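Side-chain contacts in GTP-binding protein (Thermus thermophilus, PDB 2DBY), which binds GDP and is probably a magnesium-dependent ATPase of the YchF/OLA1 subfamily that associates with the large ribosomal subunit: residues R191-E195 with T196-T200; R302-A306 with P307-G311. All coordinates share one frame; numbering follows the deposited sequence.

Contact 1 of 2, residues R191-E195 with T196-T200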
# COMPACT_ATOMS: atom_id res chain seq x y z
N ARG A 191 15.04 -4.01 -14.00
CA ARG A 191 15.30 -5.45 -14.06
C ARG A 191 16.10 -5.90 -12.84
O ARG A 191 15.86 -6.96 -12.27
CB ARG A 191 16.08 -5.81 -15.33
CG ARG A 191 15.29 -5.66 -16.61
CD ARG A 191 16.14 -6.05 -17.80
NE ARG A 191 16.66 -7.41 -17.68
CZ ARG A 191 17.61 -7.91 -18.46
NH1 ARG A 191 18.16 -7.17 -19.40
NH2 ARG A 191 18.03 -9.16 -18.30
N PHE A 192 17.05 -5.08 -12.44
CA PHE A 192 17.84 -5.44 -11.28
C PHE A 192 16.98 -5.51 -10.00
O PHE A 192 17.08 -6.47 -9.23
CB PHE A 192 18.97 -4.42 -11.07
CG PHE A 192 19.75 -4.66 -9.81
CD1 PHE A 192 20.74 -5.65 -9.77
CD2 PHE A 192 19.42 -4.00 -8.63
CE1 PHE A 192 21.39 -5.97 -8.59
CE2 PHE A 192 20.06 -4.31 -7.44
CZ PHE A 192 21.05 -5.31 -7.42
N LEU A 193 16.14 -4.50 -9.79
CA LEU A 193 15.35 -4.47 -8.56
C LEU A 193 14.26 -5.54 -8.49
O LEU A 193 13.83 -5.93 -7.41
CB LEU A 193 14.75 -3.07 -8.35
CG LEU A 193 15.75 -1.96 -7.98
CD1 LEU A 193 15.05 -0.60 -7.92
CD2 LEU A 193 16.40 -2.30 -6.63
N LYS A 194 13.83 -6.03 -9.65
CA LYS A 194 12.83 -7.08 -9.68
C LYS A 194 13.52 -8.35 -9.17
O LYS A 194 12.95 -9.10 -8.38
CB LYS A 194 12.33 -7.31 -11.11
CG LYS A 194 11.20 -8.33 -11.21
CD LYS A 194 10.82 -8.58 -12.67
CE LYS A 194 9.83 -9.75 -12.81
NZ LYS A 194 9.72 -10.22 -14.22
N GLU A 195 14.75 -8.57 -9.61
CA GLU A 195 15.51 -9.74 -9.19
C GLU A 195 16.05 -9.62 -7.77
O GLU A 195 16.08 -10.60 -7.02
CB GLU A 195 16.68 -9.99 -10.15
CG GLU A 195 17.67 -11.03 -9.65
CD GLU A 195 18.64 -11.51 -10.73
OE1 GLU A 195 18.15 -11.91 -11.81
OE2 GLU A 195 19.87 -11.48 -10.49
N THR A 196 16.49 -8.41 -7.41
CA THR A 196 17.07 -8.12 -6.08
C THR A 196 16.34 -6.93 -5.45
O THR A 196 16.73 -5.77 -5.61
CB THR A 196 18.57 -7.77 -6.24
OG1 THR A 196 19.24 -8.87 -6.89
CG2 THR A 196 19.22 -7.54 -4.88
N PRO A 197 15.24 -7.21 -4.73
CA PRO A 197 14.41 -6.19 -4.08
C PRO A 197 15.08 -5.55 -2.88
O PRO A 197 14.83 -5.93 -1.74
CB PRO A 197 13.14 -6.97 -3.68
CG PRO A 197 13.17 -8.22 -4.52
CD PRO A 197 14.65 -8.56 -4.59
N LEU A 198 15.91 -4.54 -3.14
CA LEU A 198 16.63 -3.84 -2.08
C LEU A 198 15.67 -3.24 -1.06
O LEU A 198 14.58 -2.78 -1.42
CB LEU A 198 17.49 -2.71 -2.67
CG LEU A 198 18.62 -3.19 -3.58
CD1 LEU A 198 19.41 -1.96 -4.07
CD2 LEU A 198 19.52 -4.17 -2.83
N LEU A 199 16.07 -3.26 0.20
CA LEU A 199 15.20 -2.74 1.25
C LEU A 199 14.88 -1.26 1.06
O LEU A 199 13.74 -0.82 1.31
CB LEU A 199 15.86 -2.95 2.62
CG LEU A 199 16.22 -4.42 2.89
CD1 LEU A 199 16.71 -4.49 4.34
CD2 LEU A 199 15.01 -5.39 2.69
N THR A 200 15.87 -0.48 0.63
CA THR A 200 15.66 0.95 0.43
C THR A 200 14.97 1.30 -0.89
O THR A 200 14.77 2.47 -1.19
CB THR A 200 16.97 1.78 0.54
OG1 THR A 200 17.89 1.34 -0.46
CG2 THR A 200 17.60 1.60 1.92
O HOH W 1 20.89 -9.33 -9.20
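Phe192 and Thr196 meet twice, through backbone and side chain, where helix 187-195 runs out. In the backbone, Thr196 N donates to Phe192 O at 2.7 Å; this closes the last helical turn although Thr196 itself has left helical angles. Pro197 next has no N-H to give Leu193 O, which instead receives a CA-H...O contact from Pro197, and the chain swings through an inverse gamma turn centred on Pro197, with a weak bond from Leu198 N to Thr196 O.

The apolar contacts join the last helical turn to the chain leaving it. With CG anti to the backbone N (chi1 175°), the Phe192 ring turns one face to Thr196, whose CB makes a CH-pi contact 4.1 Å from the ring centroid. Leu198 CD1 comes to the ring's edge, 4.2 Å from Phe192 CE2. Leu193 CD2 sits 3.9 Å from Leu198 CG, the two leucines crossing at about a right angle. A serine at Phe192 would probably strip Thr196 CB of its aromatic face and leave Leu198 CD1 with less apolar cover.

Among the polar groups, one water donates to Glu195 OE2 at 2.7 Å and also bonds Thr196 OG1, at 2.9 Å. Glu195 OE2 also forms salt bridges with Arg146 and Arg160.

The helix end is thus packed against two neighbouring helices, Phe192 touching Leu170 of helix 161-175 and Thr196 touching Thr142 of helix 124-156, before the chain proceeds to strand 204-209.

Contact 2 of 2, residues R302-A306 with P307-G311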
# COMPACT_ATOMS: atom_id res chain seq x y z
N ARG A 302 -1.37 -2.26 -10.20
CA ARG A 302 -1.47 -1.53 -11.45
C ARG A 302 -0.64 -2.30 -12.47
O ARG A 302 0.51 -2.68 -12.20
CB ARG A 302 -0.93 -0.11 -11.27
CG ARG A 302 -0.86 0.71 -12.57
CD ARG A 302 -0.74 2.21 -12.28
NE ARG A 302 -2.03 2.83 -11.98
CZ ARG A 302 -2.67 2.75 -10.82
NH1 ARG A 302 -2.14 2.07 -9.80
NH2 ARG A 302 -3.86 3.33 -10.67
N GLY A 303 -1.22 -2.55 -13.65
CA GLY A 303 -0.52 -3.29 -14.68
C GLY A 303 -1.14 -4.65 -14.92
O GLY A 303 -0.91 -5.28 -15.96
N THR A 304 -1.94 -5.10 -13.96
CA THR A 304 -2.63 -6.38 -14.02
C THR A 304 -3.64 -6.40 -15.18
O THR A 304 -4.44 -5.47 -15.34
CB THR A 304 -3.39 -6.65 -12.69
OG1 THR A 304 -2.45 -6.70 -11.61
CG2 THR A 304 -4.15 -7.98 -12.75
N LYS A 305 -3.58 -7.46 -15.99
CA LYS A 305 -4.48 -7.62 -17.15
C LYS A 305 -5.79 -8.28 -16.75
O LYS A 305 -5.90 -8.87 -15.68
CB LYS A 305 -3.83 -8.50 -18.22
CG LYS A 305 -2.42 -8.14 -18.58
CD LYS A 305 -2.35 -6.88 -19.37
CE LYS A 305 -1.04 -6.84 -20.16
NZ LYS A 305 -0.96 -5.63 -21.01
N ALA A 306 -6.76 -8.21 -17.66
CA ALA A 306 -8.09 -8.76 -17.41
C ALA A 306 -8.11 -10.20 -16.90
O ALA A 306 -8.83 -10.52 -15.97
CB ALA A 306 -8.94 -8.62 -18.68
N PRO A 307 -7.31 -11.10 -17.52
CA PRO A 307 -7.28 -12.50 -17.08
C PRO A 307 -6.86 -12.68 -15.62
O PRO A 307 -7.48 -13.43 -14.87
CB PRO A 307 -6.28 -13.15 -18.04
CG PRO A 307 -6.40 -12.30 -19.28
CD PRO A 307 -6.48 -10.91 -18.72
N ARG A 308 -5.78 -12.01 -15.22
CA ARG A 308 -5.33 -12.13 -13.85
C ARG A 308 -6.35 -11.49 -12.94
O ARG A 308 -6.63 -11.99 -11.85
CB ARG A 308 -3.97 -11.45 -13.66
CG ARG A 308 -3.48 -11.51 -12.22
CD ARG A 308 -2.05 -11.01 -12.14
NE ARG A 308 -1.13 -11.96 -12.74
CZ ARG A 308 0.07 -11.64 -13.24
NH1 ARG A 308 0.48 -10.37 -13.21
NH2 ARG A 308 0.85 -12.58 -13.74
N ALA A 309 -6.94 -10.39 -13.39
CA ALA A 309 -7.96 -9.73 -12.59
C ALA A 309 -9.11 -10.72 -12.35
O ALA A 309 -9.60 -10.88 -11.21
CB ALA A 309 -8.48 -8.48 -13.32
N ALA A 310 -9.53 -11.39 -13.42
CA ALA A 310 -10.61 -12.38 -13.33
C ALA A 310 -10.24 -13.47 -12.35
O ALA A 310 -11.10 -14.00 -11.65
CB ALA A 310 -10.87 -13.00 -14.72
N GLY A 311 -8.96 -13.83 -12.33
CA GLY A 311 -8.48 -14.86 -11.42
C GLY A 311 -8.72 -14.49 -9.97
O GLY A 311 -8.88 -15.37 -9.13
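Ala306 and Pro307 start helix 306-313, with Lys305 at the N-cap position. Ala306 CB lies 3.4 Å from Pro307 CD, a closeness that comes largely with the Ala-Pro peptide link itself. Pro307 lacks an N-H, a loss that costs nothing in the first turn of a helix, where amides have no carbonyl one turn earlier in the helix to reach. The first helical bonds skip past it: Ala309 N to Lys305 O at 2.9 Å, and Ala310 N to Ala306 O at 2.8 Å.

Thr304 reaches the helix from the preceding loop. Its methyl, CG2, stands anti to the backbone N (chi1 -61° for OG1) and rests on the aliphatic base of Arg308, 3.6 Å from both CB and CG, the two side chains crossing at about a right angle. The hydroxyl OG1 bonds backwards to Arg301 O, which helps fix the methyl's direction.

The loop links strand 295-301 to the helix. Pro307 and Ala306 lean on Phe321, Ala309 packs on Phe287 of strand 284-290, Ala310 touches Met317 of helix 315-319, and Lys305 NZ forms a salt bridge with Glu355.

Contacts 1 and 2 mark opposite helix ends: 191-200 is where helix 187-195 stops, 302-311 where helix 306-313 starts. Their centres lie 23 Å apart and their nearest atoms about 9 Å, without touching. The first falls in the OBG-type G region, the second in the C-terminal region of the ubiquitin clan. One mixed sheet joins them: the chain after contact 1 enters strand 204-209, and strand 295-301 precedes contact 2, with strands 102-108, 3-7 and 66-75 paired in sequence between. Both are away from the GDP pocket, although strand 204-209 ends at the GDP-binding Asn209 and strand 3-7 leads to the P-loop.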